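Long-range contacts in chloroplastic group IIB intron splicing facilitator CRS2, chloroplastic (Zea mays, PDB 1RYN), which is required for splicing of group IIB introns in chloroplasts, acting in complexes with CAF1 or CAF2, and has no peptidyl-tRNA hydrolase activity despite belonging to that family: residues 3-8 with 83-88; 12-17 with 66-71; 29-34 with 62-67; 104-109 with 187-192. The protein carries 3 engineered substitutions. One frame throughout, in Å; residues are numbered along the deposited sequence.

Contact 1 (3-8 with 83-88)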
loop_
_atom_site.group_PDB
_atom_site.type_symbol
_atom_site.label_atom_id
_atom_site.label_comp_id
_atom_site.label_asym_id
_atom_site.label_seq_id
_atom_site.Cartn_x
_atom_site.Cartn_y
_atom_site.Cartn_z
ATOM N N TYR A 3 -9.357 -14.424 -16.876
ATOM C CA TYR A 3 -9.747 -13.328 -15.983
ATOM C C TYR A 3 -9.138 -13.328 -14.566
ATOM O O TYR A 3 -9.726 -13.804 -13.583
ATOM C CB TYR A 3 -11.263 -13.092 -15.927
ATOM C CG TYR A 3 -11.595 -11.821 -15.167
ATOM C CD1 TYR A 3 -11.174 -10.578 -15.641
ATOM C CD2 TYR A 3 -12.317 -11.866 -13.978
ATOM C CE1 TYR A 3 -11.454 -9.396 -14.954
ATOM C CE2 TYR A 3 -12.612 -10.692 -13.278
ATOM C CZ TYR A 3 -12.183 -9.456 -13.771
ATOM O OH TYR A 3 -12.469 -8.292 -13.074
ATOM N N THR A 4 -7.963 -12.765 -14.429
ATOM C CA THR A 4 -7.392 -12.764 -13.096
ATOM C C THR A 4 -6.904 -11.394 -12.714
ATOM O O THR A 4 -5.718 -11.102 -12.803
ATOM C CB THR A 4 -6.246 -13.767 -13.035
ATOM O OG1 THR A 4 -5.987 -14.215 -14.359
ATOM C CG2 THR A 4 -6.643 -14.929 -12.143
ATOM N N PRO A 5 -7.826 -10.560 -12.296
ATOM C CA PRO A 5 -7.535 -9.201 -11.911
ATOM C C PRO A 5 -6.697 -9.152 -10.669
ATOM O O PRO A 5 -6.630 -10.120 -9.912
ATOM C CB PRO A 5 -8.887 -8.611 -11.495
ATOM C CG PRO A 5 -9.842 -9.768 -11.255
ATOM C CD PRO A 5 -9.163 -11.002 -11.833
ATOM N N TRP A 6 -6.110 -7.992 -10.452
ATOM C CA TRP A 6 -5.329 -7.765 -9.279
ATOM C C TRP A 6 -6.079 -6.736 -8.418
ATOM O O TRP A 6 -6.754 -5.869 -8.914
ATOM C CB TRP A 6 -3.962 -7.174 -9.656
ATOM C CG TRP A 6 -2.861 -8.129 -10.020
ATOM C CD1 TRP A 6 -2.739 -8.784 -11.187
ATOM C CD2 TRP A 6 -1.672 -8.453 -9.249
ATOM N NE1 TRP A 6 -1.579 -9.534 -11.183
ATOM C CE2 TRP A 6 -0.910 -9.353 -10.015
ATOM C CE3 TRP A 6 -1.189 -8.070 -7.989
ATOM C CZ2 TRP A 6 0.319 -9.851 -9.572
ATOM C CZ3 TRP A 6 0.012 -8.597 -7.541
ATOM C CH2 TRP A 6 0.743 -9.479 -8.325
ATOM N N LEU A 7 -5.927 -6.814 -7.122
ATOM C CA LEU A 7 -6.552 -5.850 -6.243
ATOM C C LEU A 7 -5.414 -5.038 -5.621
ATOM O O LEU A 7 -4.629 -5.592 -4.865
ATOM C CB LEU A 7 -7.335 -6.574 -5.127
ATOM C CG LEU A 7 -8.250 -5.679 -4.273
ATOM C CD1 LEU A 7 -7.500 -5.025 -3.110
ATOM C CD2 LEU A 7 -8.932 -4.647 -5.160
ATOM N N ILE A 8 -5.290 -3.756 -5.953
ATOM C CA ILE A 8 -4.216 -2.932 -5.410
ATOM C C ILE A 8 -4.860 -2.068 -4.347
ATOM O O ILE A 8 -5.628 -1.181 -4.679
ATOM C CB ILE A 8 -3.602 -2.049 -6.489
ATOM C CG1 ILE A 8 -2.966 -2.873 -7.626
ATOM C CG2 ILE A 8 -2.541 -1.151 -5.869
ATOM C CD1 ILE A 8 -2.927 -4.362 -7.314
ATOM N N TYR A 83 -14.870 -9.771 -6.609
ATOM C CA TYR A 83 -14.234 -9.739 -7.908
ATOM C C TYR A 83 -13.477 -11.000 -8.262
ATOM O O TYR A 83 -12.927 -11.137 -9.335
ATOM C CB TYR A 83 -13.318 -8.507 -7.973
ATOM C CG TYR A 83 -14.116 -7.211 -8.055
ATOM C CD1 TYR A 83 -14.390 -6.453 -6.910
ATOM C CD2 TYR A 83 -14.591 -6.770 -9.289
ATOM C CE1 TYR A 83 -15.123 -5.266 -6.976
ATOM C CE2 TYR A 83 -15.319 -5.585 -9.379
ATOM C CZ TYR A 83 -15.583 -4.844 -8.225
ATOM O OH TYR A 83 -16.309 -3.689 -8.317
ATOM N N GLN A 84 -13.440 -11.930 -7.333
ATOM C CA GLN A 84 -12.752 -13.181 -7.573
ATOM C C GLN A 84 -11.253 -13.024 -7.695
ATOM O O GLN A 84 -10.635 -13.633 -8.551
ATOM C CB GLN A 84 -13.319 -13.909 -8.820
ATOM C CG GLN A 84 -14.686 -14.586 -8.549
ATOM C CD GLN A 84 -14.618 -15.635 -7.458
ATOM O OE1 GLN A 84 -14.181 -16.775 -7.715
ATOM N NE2 GLN A 84 -15.013 -15.238 -6.243
ATOM N N VAL A 85 -10.655 -12.237 -6.830
ATOM C CA VAL A 85 -9.211 -12.025 -6.892
ATOM C C VAL A 85 -8.474 -13.080 -6.041
ATOM O O VAL A 85 -8.691 -13.207 -4.820
ATOM C CB VAL A 85 -8.940 -10.608 -6.401
ATOM C CG1 VAL A 85 -7.454 -10.348 -6.072
ATOM C CG2 VAL A 85 -9.508 -9.578 -7.368
ATOM N N PRO A 86 -7.611 -13.868 -6.685
ATOM C CA PRO A 86 -6.855 -14.900 -5.990
ATOM C C PRO A 86 -5.900 -14.268 -5.008
ATOM O O PRO A 86 -5.344 -13.213 -5.262
ATOM C CB PRO A 86 -5.986 -15.584 -7.038
ATOM C CG PRO A 86 -6.142 -14.784 -8.313
ATOM C CD PRO A 86 -7.295 -13.816 -8.125
ATOM N N LEU A 87 -5.704 -14.934 -3.901
ATOM C CA LEU A 87 -4.817 -14.444 -2.866
ATOM C C LEU A 87 -3.505 -13.842 -3.413
ATOM O O LEU A 87 -3.097 -12.733 -3.055
ATOM C CB LEU A 87 -4.539 -15.579 -1.847
ATOM C CG LEU A 87 -3.742 -15.173 -0.620
ATOM C CD1 LEU A 87 -4.638 -14.420 0.341
ATOM C CD2 LEU A 87 -3.271 -16.425 0.088
ATOM N N ARG A 88 -2.840 -14.588 -4.275
ATOM C CA ARG A 88 -1.563 -14.183 -4.851
ATOM C C ARG A 88 -1.578 -12.860 -5.613
ATOM O O ARG A 88 -0.518 -12.321 -5.926
ATOM C CB ARG A 88 -0.908 -15.305 -5.654
ATOM C CG ARG A 88 -1.711 -15.610 -6.918
ATOM C CD ARG A 88 -2.171 -17.058 -7.051
ATOM N NE ARG A 88 -1.951 -17.515 -8.409
ATOM C CZ ARG A 88 -0.739 -17.630 -8.949
ATOM N NH1 ARG A 88 0.377 -17.360 -8.265
ATOM N NH2 ARG A 88 -0.638 -18.049 -10.212
#
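Pro5 and Val85 meet where the lead-in to strand 6-10 crosses the loop after helix 73-83, a helix closed by a Schellman motif in this peptidyl-tRNA hydrolase fold. Gln84 is the positive-phi residue of that motif, and both its backbone N and its NE2 turn back to Ala81 O. The apolar contacts centre on Val85. With Val85 CG1 anti to the backbone N (chi1 166°), the two methyls are aimed at different partners: CG1 lies 3.9 Å from Leu7 CB, while CG2 lies 3.9 Å from Pro5 CG. A branched, compact side chain suits this fork. Without the two methyls, as with an alanine here, Pro5 CG and Leu7 CB would probably face a gap. Thr4 CG2 meets Pro86 CG at 3.9 Å, the side chains crossing at about a right angle. Two backbone oxygens sit against rings obliquely: Tyr83 O is 4.0 Å from Tyr3 CE2, and Arg88 O is near the indole of Trp6, which also stacks on His89. The Tyr3 ring is backed by Pro5, whose CD stands over its centre. Pro5 O is buried without a polar partner, walled by Val85 CG1 and CG2, with Pro86 CD 4.2 Å away.

Contact 2 (12-17 with 66-71)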
loop_
_atom_site.group_PDB
_atom_site.type_symbol
_atom_site.label_atom_id
_atom_site.label_comp_id
_atom_site.label_asym_id
_atom_site.label_seq_id
_atom_site.Cartn_x
_atom_site.Cartn_y
_atom_site.Cartn_z
ATOM N N GLY A 12 -5.130 3.184 5.110
ATOM C CA GLY A 12 -5.132 4.509 5.711
ATOM C C GLY A 12 -6.461 4.793 6.413
ATOM O O GLY A 12 -7.333 3.931 6.475
ATOM N N ASN A 13 -6.589 6.019 6.926
ATOM C CA ASN A 13 -7.801 6.506 7.576
ATOM C C ASN A 13 -8.318 7.625 6.708
ATOM O O ASN A 13 -7.597 8.549 6.320
ATOM C CB ASN A 13 -7.559 7.057 8.982
ATOM C CG ASN A 13 -7.128 5.978 9.949
ATOM O OD1 ASN A 13 -7.797 4.952 10.056
ATOM N ND2 ASN A 13 -6.006 6.194 10.636
ATOM N N PRO A 14 -9.567 7.562 6.407
ATOM C CA PRO A 14 -10.135 8.565 5.558
ATOM C C PRO A 14 -10.381 9.847 6.310
ATOM O O PRO A 14 -10.602 9.802 7.520
ATOM C CB PRO A 14 -11.519 7.978 5.183
ATOM C CG PRO A 14 -11.888 7.012 6.305
ATOM C CD PRO A 14 -10.636 6.870 7.170
ATOM N N GLY A 15 -10.359 10.960 5.565
ATOM C CA GLY A 15 -10.654 12.276 6.119
ATOM C C GLY A 15 -9.535 13.261 6.333
ATOM O O GLY A 15 -8.446 12.897 6.737
ATOM N N ASN A 16 -9.903 14.523 6.078
ATOM C CA ASN A 16 -9.083 15.729 6.183
ATOM C C ASN A 16 -8.238 15.704 7.414
ATOM O O ASN A 16 -7.161 16.310 7.474
ATOM C CB ASN A 16 -9.983 16.969 6.334
ATOM C CG ASN A 16 -10.545 17.524 5.038
ATOM O OD1 ASN A 16 -11.493 18.335 5.056
ATOM N ND2 ASN A 16 -9.975 17.073 3.919
ATOM N N LYS A 17 -8.773 15.001 8.404
ATOM C CA LYS A 17 -8.125 14.848 9.678
ATOM C C LYS A 17 -6.846 14.043 9.541
ATOM O O LYS A 17 -5.853 14.278 10.226
ATOM C CB LYS A 17 -9.090 14.301 10.730
ATOM C CG LYS A 17 -10.555 14.665 10.437
ATOM C CD LYS A 17 -10.950 16.108 10.770
ATOM C CE LYS A 17 -11.419 16.884 9.545
ATOM N NZ LYS A 17 -12.849 17.198 9.574
ATOM N N GLN A 66 -12.462 2.438 3.306
ATOM C CA GLN A 66 -12.986 3.583 3.992
ATOM C C GLN A 66 -13.419 3.241 5.399
ATOM O O GLN A 66 -14.086 4.022 6.089
ATOM C CB GLN A 66 -14.233 4.007 3.199
ATOM C CG GLN A 66 -14.483 5.522 3.125
ATOM C CD GLN A 66 -13.412 6.252 2.365
ATOM O OE1 GLN A 66 -13.338 7.488 2.434
ATOM N NE2 GLN A 66 -12.534 5.496 1.721
ATOM N N SER A 67 -13.034 2.072 5.844
ATOM C CA SER A 67 -13.415 1.633 7.158
ATOM C C SER A 67 -12.472 1.981 8.302
ATOM O O SER A 67 -12.770 1.613 9.449
ATOM C CB SER A 67 -13.683 0.136 7.150
ATOM O OG SER A 67 -12.512 -0.557 6.746
ATOM N N TYR A 68 -11.346 2.657 8.001
ATOM C CA TYR A 68 -10.361 2.984 9.020
ATOM C C TYR A 68 -9.318 1.857 9.143
ATOM O O TYR A 68 -9.577 0.662 9.094
ATOM C CB TYR A 68 -10.939 3.506 10.361
ATOM C CG TYR A 68 -11.651 4.854 10.198
ATOM C CD1 TYR A 68 -12.793 5.016 9.407
ATOM C CD2 TYR A 68 -11.148 5.993 10.838
ATOM C CE1 TYR A 68 -13.401 6.266 9.266
ATOM C CE2 TYR A 68 -11.742 7.252 10.722
ATOM C CZ TYR A 68 -12.896 7.379 9.950
ATOM O OH TYR A 68 -13.496 8.605 9.830
ATOM N N MET A 69 -8.107 2.265 9.260
ATOM C CA MET A 69 -6.970 1.419 9.344
ATOM C C MET A 69 -7.130 0.024 9.916
ATOM O O MET A 69 -6.946 -0.979 9.247
ATOM C CB MET A 69 -5.834 2.166 10.052
ATOM C CG MET A 69 -4.545 1.402 10.064
ATOM S SD MET A 69 -3.926 1.179 8.386
ATOM C CE MET A 69 -3.344 2.864 8.075
ATOM N N ASN A 70 -7.397 -0.066 11.172
ATOM C CA ASN A 70 -7.475 -1.369 11.780
ATOM C C ASN A 70 -8.587 -2.313 11.343
ATOM O O ASN A 70 -8.561 -3.500 11.674
ATOM C CB ASN A 70 -7.307 -1.254 13.290
ATOM C CG ASN A 70 -7.204 0.207 13.679
ATOM O OD1 ASN A 70 -7.889 1.071 13.103
ATOM N ND2 ASN A 70 -6.358 0.495 14.657
ATOM N N TYR A 71 -9.553 -1.815 10.582
ATOM C CA TYR A 71 -10.654 -2.655 10.114
ATOM C C TYR A 71 -10.614 -2.851 8.572
ATOM O O TYR A 71 -11.611 -3.208 7.953
ATOM C CB TYR A 71 -12.032 -2.131 10.618
ATOM C CG TYR A 71 -11.826 -1.728 12.053
ATOM C CD1 TYR A 71 -11.707 -0.386 12.415
ATOM C CD2 TYR A 71 -11.638 -2.703 13.033
ATOM C CE1 TYR A 71 -11.439 -0.009 13.731
ATOM C CE2 TYR A 71 -11.366 -2.349 14.352
ATOM C CZ TYR A 71 -11.263 -1.000 14.698
ATOM O OH TYR A 71 -10.981 -0.655 15.987
HETATM O O HOH W 1 -9.979 3.459 5.894
#
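Pro14 sets its CG-CD edge on the face of Tyr68, CD 3.4 Å from the ring centroid and 6° off the ring normal, a CH-pi contact in which a rigid, slightly polarised proline ring meets an aromatic face. Pro14 CG reaches toward the ring's rim, 3.4 Å from Tyr68 CE1, and Pro14 CB touches Gln66 OE1, so the pyrrolidine is wedged between two residues of the 66-71 loop. These are the loops that follow strands 6-10 and 58-65 in the peptidyl-tRNA hydrolase fold, and Tyr68 and Asn70 correspond, by similarity, to tRNA-binding positions; Asn13 also touches Tyr18, another of them. Met69 secures the other end. Its backbone N donates to Asn13 OD1 at 2.8 Å with an N-H...O angle of 158°, the donor tilted from the carbonyl plane. Asn13 CG lies beside its own backbone N (chi1 -66°), a turn that carries the amide across to the Met69 backbone. A leucine in place of Asn13 is likely to leave the buried Met69 N-H without its acceptor. The Met69 side chain folds back at chi2 and chi3, bringing CE within 3.4 Å of Gly12 CA; Met69 also touches His23, the counterpart by similarity of the proton acceptor in active relatives. A water takes a bond from Tyr68 N at 2.6 Å and gives one to Gly12 O at 2.7 Å.

Contact 3 (29-34 with 62-67)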
loop_
_atom_site.group_PDB
_atom_site.type_symbol
_atom_site.label_atom_id
_atom_site.label_comp_id
_atom_site.label_asym_id
_atom_site.label_seq_id
_atom_site.Cartn_x
_atom_site.Cartn_y
_atom_site.Cartn_z
ATOM N N MET A 29 0.081 6.528 -2.038
ATOM C CA MET A 29 0.591 5.650 -3.097
ATOM C C MET A 29 -0.527 5.206 -3.992
ATOM O O MET A 29 -0.460 5.315 -5.197
ATOM C CB MET A 29 1.434 4.489 -2.503
ATOM C CG MET A 29 1.999 3.528 -3.515
ATOM S SD MET A 29 3.622 3.996 -4.138
ATOM C CE MET A 29 4.668 4.124 -2.665
ATOM N N VAL A 30 -1.601 4.744 -3.398
ATOM C CA VAL A 30 -2.729 4.345 -4.197
ATOM C C VAL A 30 -3.290 5.539 -5.006
ATOM O O VAL A 30 -3.588 5.375 -6.184
ATOM C CB VAL A 30 -3.662 3.330 -3.481
ATOM C CG1 VAL A 30 -4.653 3.972 -2.524
ATOM C CG2 VAL A 30 -4.352 2.385 -4.447
ATOM N N ASP A 31 -3.369 6.772 -4.448
ATOM C CA ASP A 31 -3.843 7.910 -5.265
ATOM C C ASP A 31 -2.914 8.112 -6.417
ATOM O O ASP A 31 -3.355 8.546 -7.449
ATOM C CB ASP A 31 -3.844 9.300 -4.622
ATOM C CG ASP A 31 -4.748 9.378 -3.456
ATOM O OD1 ASP A 31 -4.737 10.295 -2.656
ATOM O OD2 ASP A 31 -5.525 8.333 -3.387
ATOM N N ARG A 32 -1.620 7.833 -6.201
ATOM C CA ARG A 32 -0.611 7.992 -7.249
ATOM C C ARG A 32 -0.753 6.981 -8.369
ATOM O O ARG A 32 -0.713 7.318 -9.537
ATOM C CB ARG A 32 0.823 7.948 -6.738
ATOM C CG ARG A 32 1.821 7.957 -7.879
ATOM C CD ARG A 32 2.082 9.351 -8.444
ATOM N NE ARG A 32 2.619 10.260 -7.443
ATOM C CZ ARG A 32 3.874 10.680 -7.417
ATOM N NH1 ARG A 32 4.762 10.302 -8.329
ATOM N NH2 ARG A 32 4.246 11.509 -6.451
ATOM N N ILE A 33 -0.890 5.729 -8.026
ATOM C CA ILE A 33 -1.028 4.751 -9.066
ATOM C C ILE A 33 -2.295 5.085 -9.857
ATOM O O ILE A 33 -2.262 5.178 -11.068
ATOM C CB ILE A 33 -1.034 3.305 -8.517
ATOM C CG1 ILE A 33 0.295 2.968 -7.815
ATOM C CG2 ILE A 33 -1.274 2.317 -9.653
ATOM C CD1 ILE A 33 0.157 2.025 -6.607
ATOM N N ALA A 34 -3.427 5.293 -9.179
ATOM C CA ALA A 34 -4.640 5.604 -9.914
ATOM C C ALA A 34 -4.435 6.750 -10.864
ATOM O O ALA A 34 -4.797 6.670 -12.040
ATOM C CB ALA A 34 -5.830 5.879 -9.024
ATOM N N VAL A 62 -8.084 -0.701 -7.990
ATOM C CA VAL A 62 -7.311 0.006 -7.024
ATOM C C VAL A 62 -8.330 0.484 -6.027
ATOM O O VAL A 62 -9.419 0.931 -6.386
ATOM C CB VAL A 62 -6.400 1.036 -7.611
ATOM C CG1 VAL A 62 -5.615 0.371 -8.743
ATOM C CG2 VAL A 62 -7.236 2.165 -8.159
ATOM N N VAL A 63 -7.954 0.343 -4.779
ATOM C CA VAL A 63 -8.820 0.607 -3.691
ATOM C C VAL A 63 -8.253 1.334 -2.507
ATOM O O VAL A 63 -7.091 1.199 -2.157
ATOM C CB VAL A 63 -8.918 -0.812 -3.107
ATOM C CG1 VAL A 63 -9.979 -0.943 -2.043
ATOM C CG2 VAL A 63 -9.100 -1.812 -4.216
ATOM N N LYS A 64 -9.130 2.047 -1.842
ATOM C CA LYS A 64 -8.757 2.733 -0.617
ATOM C C LYS A 64 -9.864 2.405 0.366
ATOM O O LYS A 64 -10.942 2.974 0.280
ATOM C CB LYS A 64 -8.659 4.235 -0.791
ATOM C CG LYS A 64 -7.286 4.678 -1.263
ATOM C CD LYS A 64 -7.320 5.951 -2.107
ATOM C CE LYS A 64 -8.218 7.051 -1.551
ATOM N NZ LYS A 64 -7.596 8.389 -1.577
ATOM N N PRO A 65 -9.654 1.459 1.251
ATOM C CA PRO A 65 -10.731 1.132 2.199
ATOM C C PRO A 65 -11.192 2.383 2.984
ATOM O O PRO A 65 -10.421 3.302 3.281
ATOM C CB PRO A 65 -10.219 -0.008 3.092
ATOM C CG PRO A 65 -9.005 -0.557 2.343
ATOM C CD PRO A 65 -8.479 0.582 1.467
ATOM N N GLN A 66 -12.462 2.438 3.306
ATOM C CA GLN A 66 -12.986 3.583 3.992
ATOM C C GLN A 66 -13.419 3.241 5.399
ATOM O O GLN A 66 -14.086 4.022 6.089
ATOM C CB GLN A 66 -14.233 4.007 3.199
ATOM C CG GLN A 66 -14.483 5.522 3.125
ATOM C CD GLN A 66 -13.412 6.252 2.365
ATOM O OE1 GLN A 66 -13.338 7.488 2.434
ATOM N NE2 GLN A 66 -12.534 5.496 1.721
ATOM N N SER A 67 -13.034 2.072 5.844
ATOM C CA SER A 67 -13.415 1.633 7.158
ATOM C C SER A 67 -12.472 1.981 8.302
ATOM O O SER A 67 -12.770 1.613 9.449
ATOM C CB SER A 67 -13.683 0.136 7.150
ATOM O OG SER A 67 -12.512 -0.557 6.746
#
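Ala34 and Val62, whose CA atoms are 6.8 Å apart, mark the closest backbone pairing where helix segment 29-34 runs roughly antiparallel to strand segment 62-65, their axes 152° apart and 8.6 Å at closest approach. The strand's alternation sorts its side chains: Val62 and Lys64 point to this helix, whereas Val63 points away and touches Leu79 of helix 73-83, as expected for a sheet layered between helices. Val30 CG2 packs on Val62 CB at 4.0 Å, the two valines sliding past each other in opposite directions. Next to them Ala34 CB meets Val62 CG2 at 4.1 Å, a small residue that allows the helix to come near. At the outer margin Lys64 bends at chi3 and chi4, and its NZ forms a salt bridge of 2.8 Å with Asp31 OD2, approaching on the syn side. Lys64 also makes a cation-pi contact with Phe27. The stem of Lys64 lies beside Val30 while its charge is answered by a carboxylate and an aromatic ring, which would be expected to keep the lysine protonated.

Contact 4 (104-109 with 187-192)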
loop_
_atom_site.group_PDB
_atom_site.type_symbol
_atom_site.label_atom_id
_atom_site.label_comp_id
_atom_site.label_asym_id
_atom_site.label_seq_id
_atom_site.Cartn_x
_atom_site.Cartn_y
_atom_site.Cartn_z
ATOM N N LEU A 104 11.257 1.350 0.377
ATOM C CA LEU A 104 10.152 0.437 0.126
ATOM C C LEU A 104 10.658 -1.008 0.309
ATOM O O LEU A 104 11.869 -1.318 0.207
ATOM C CB LEU A 104 9.603 0.573 -1.302
ATOM C CG LEU A 104 9.477 2.009 -1.785
ATOM C CD1 LEU A 104 9.392 2.046 -3.283
ATOM C CD2 LEU A 104 8.222 2.633 -1.194
ATOM N N ARG A 105 9.716 -1.904 0.555
ATOM C CA ARG A 105 10.000 -3.315 0.731
ATOM C C ARG A 105 8.849 -4.116 0.155
ATOM O O ARG A 105 7.690 -3.912 0.462
ATOM C CB ARG A 105 10.177 -3.732 2.173
ATOM C CG ARG A 105 10.290 -5.247 2.362
ATOM C CD ARG A 105 11.020 -5.640 3.663
ATOM N NE ARG A 105 12.085 -6.643 3.444
ATOM C CZ ARG A 105 13.342 -6.654 3.943
ATOM N NH1 ARG A 105 13.809 -5.711 4.767
ATOM N NH2 ARG A 105 14.155 -7.657 3.614
ATOM N N LEU A 106 9.173 -5.052 -0.695
ATOM C CA LEU A 106 8.154 -5.885 -1.316
ATOM C C LEU A 106 8.263 -7.286 -0.789
ATOM O O LEU A 106 9.304 -7.907 -0.861
ATOM C CB LEU A 106 8.477 -5.967 -2.812
ATOM C CG LEU A 106 7.805 -4.894 -3.621
ATOM C CD1 LEU A 106 8.342 -4.965 -5.044
ATOM C CD2 LEU A 106 6.298 -5.192 -3.648
ATOM N N GLN A 107 7.222 -7.796 -0.233
ATOM C CA GLN A 107 7.293 -9.172 0.231
ATOM C C GLN A 107 6.053 -10.009 -0.214
ATOM O O GLN A 107 4.988 -9.479 -0.558
ATOM C CB GLN A 107 7.752 -9.397 1.675
ATOM C CG GLN A 107 8.065 -8.114 2.466
ATOM C CD GLN A 107 7.349 -8.072 3.809
ATOM O OE1 GLN A 107 7.269 -9.081 4.520
ATOM N NE2 GLN A 107 6.805 -6.907 4.152
ATOM N N LYS A 108 6.183 -11.332 -0.233
ATOM C CA LYS A 108 5.085 -12.156 -0.668
ATOM C C LYS A 108 4.710 -13.242 0.306
ATOM O O LYS A 108 4.328 -14.336 -0.092
ATOM C CB LYS A 108 5.404 -12.747 -2.020
ATOM C CG LYS A 108 6.480 -11.946 -2.710
ATOM C CD LYS A 108 5.918 -11.121 -3.843
ATOM C CE LYS A 108 6.622 -9.793 -3.976
ATOM N NZ LYS A 108 6.721 -9.393 -5.385
ATOM N N LYS A 109 4.820 -12.915 1.587
ATOM C CA LYS A 109 4.500 -13.825 2.661
ATOM C C LYS A 109 4.937 -13.223 3.993
ATOM O O LYS A 109 4.876 -12.012 4.205
ATOM C CB LYS A 109 5.110 -15.205 2.444
ATOM C CG LYS A 109 6.542 -15.344 2.950
ATOM C CD LYS A 109 7.425 -16.209 2.051
ATOM C CE LYS A 109 7.108 -17.697 2.120
ATOM N NZ LYS A 109 8.251 -18.530 1.709
ATOM N N GLU A 187 13.874 -9.705 -3.776
ATOM C CA GLU A 187 14.830 -9.409 -2.755
ATOM C C GLU A 187 15.923 -8.467 -3.235
ATOM O O GLU A 187 16.520 -7.726 -2.460
ATOM C CB GLU A 187 15.347 -10.617 -1.989
ATOM C CG GLU A 187 14.955 -10.523 -0.515
ATOM C CD GLU A 187 14.530 -11.848 0.023
ATOM O OE1 GLU A 187 13.893 -12.668 -0.641
ATOM O OE2 GLU A 187 14.962 -12.027 1.260
ATOM N N ARG A 188 16.163 -8.457 -4.534
ATOM C CA ARG A 188 17.196 -7.560 -5.023
ATOM C C ARG A 188 16.710 -6.134 -5.075
ATOM O O ARG A 188 17.467 -5.179 -4.954
ATOM C CB ARG A 188 17.904 -8.023 -6.284
ATOM C CG ARG A 188 18.085 -9.543 -6.296
ATOM C CD ARG A 188 19.158 -10.035 -5.317
ATOM N NE ARG A 188 20.460 -10.289 -5.958
ATOM C CZ ARG A 188 21.611 -10.064 -5.356
ATOM N NH1 ARG A 188 21.660 -9.636 -4.109
ATOM N NH2 ARG A 188 22.744 -10.315 -6.029
ATOM N N PHE A 189 15.407 -6.007 -5.234
ATOM C CA PHE A 189 14.796 -4.700 -5.249
ATOM C C PHE A 189 14.845 -4.136 -3.817
ATOM O O PHE A 189 15.002 -2.944 -3.591
ATOM C CB PHE A 189 13.318 -4.885 -5.624
ATOM C CG PHE A 189 12.422 -3.712 -5.289
ATOM C CD1 PHE A 189 12.203 -2.691 -6.218
ATOM C CD2 PHE A 189 11.764 -3.640 -4.061
ATOM C CE1 PHE A 189 11.376 -1.606 -5.926
ATOM C CE2 PHE A 189 10.920 -2.572 -3.764
ATOM C CZ PHE A 189 10.724 -1.549 -4.695
ATOM N N ASN A 190 14.694 -5.036 -2.838
ATOM C CA ASN A 190 14.687 -4.674 -1.431
ATOM C C ASN A 190 16.055 -4.212 -1.010
ATOM O O ASN A 190 16.217 -3.301 -0.219
ATOM C CB ASN A 190 14.181 -5.834 -0.545
ATOM C CG ASN A 190 12.696 -6.132 -0.708
ATOM O OD1 ASN A 190 11.930 -5.343 -1.265
ATOM N ND2 ASN A 190 12.248 -7.239 -0.161
ATOM N N LEU A 191 17.039 -4.858 -1.583
ATOM C CA LEU A 191 18.400 -4.494 -1.263
ATOM C C LEU A 191 18.684 -3.142 -1.831
ATOM O O LEU A 191 19.225 -2.272 -1.180
ATOM C CB LEU A 191 19.434 -5.503 -1.781
ATOM C CG LEU A 191 19.425 -6.875 -1.081
ATOM C CD1 LEU A 191 20.782 -7.566 -1.231
ATOM C CD2 LEU A 191 19.053 -6.763 0.398
ATOM N N VAL A 192 18.325 -2.938 -3.073
ATOM C CA VAL A 192 18.574 -1.637 -3.658
ATOM C C VAL A 192 17.863 -0.528 -2.901
ATOM O O VAL A 192 18.326 0.593 -2.864
ATOM C CB VAL A 192 18.239 -1.565 -5.161
ATOM C CG1 VAL A 192 18.313 -0.131 -5.700
ATOM C CG2 VAL A 192 19.203 -2.448 -5.935
HETATM O O HOH W 2 13.811 -2.387 1.427
#
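The edge strand 104-107 is bound to the C-terminal helix 186-196 chiefly by Leu106 and Asn190. The Asn190 amide grips both backbone polar atoms of one residue, Leu106: its OD1 accepts from Leu106 N at 2.8 Å, nearly straight at 175°, and its ND2 donates to Leu106 O at 3.1 Å. Asparagine suits the place because one short side chain supplies an acceptor and a donor together. Phe189, the preceding residue, adds the apolar part. Leu106 CD1 sits over one face of the Phe189 ring, 4.0 Å from its centroid and offset toward the rim, while Leu104 CD1 comes to the ring edge, 4.1 Å from Phe189 CZ. Phe182 meets the same ring edge-to-face. A water joins the backbones, donating to Leu104 O and, at 3.1 Å, to Asn190 O. Arg105 and Gln107 bond to strand 133-137, so Leu106 presents its N-H and C=O to the helix, whose amide pairs with it much as a neighbouring strand would, at the outermost strand of the mixed alpha/beta sheet.

Overall arrangement
Contacts 1, 3 and 4 all reach the same mixed sheet, but at different places. Contact 3 is buried near the centre of the chain and contact 4 is a buried seam at the outermost strand; contacts 1 and 2 are only partly buried and involve loops. Contacts 1 and 3 share neighbouring strands: Ile8 O probably bonds to Val63 N. Contact 4 touches contact 3 through Met29 and Leu104. Contacts 2 and 3 overlap at Gln66 and Ser67, where strand 58-65 gives way to its loop. Chemistry follows place: contact 1 is apolar, contact 3 adds a peripheral salt bridge, and contacts 2 and 4 each use an asparagine amide to hold backbone.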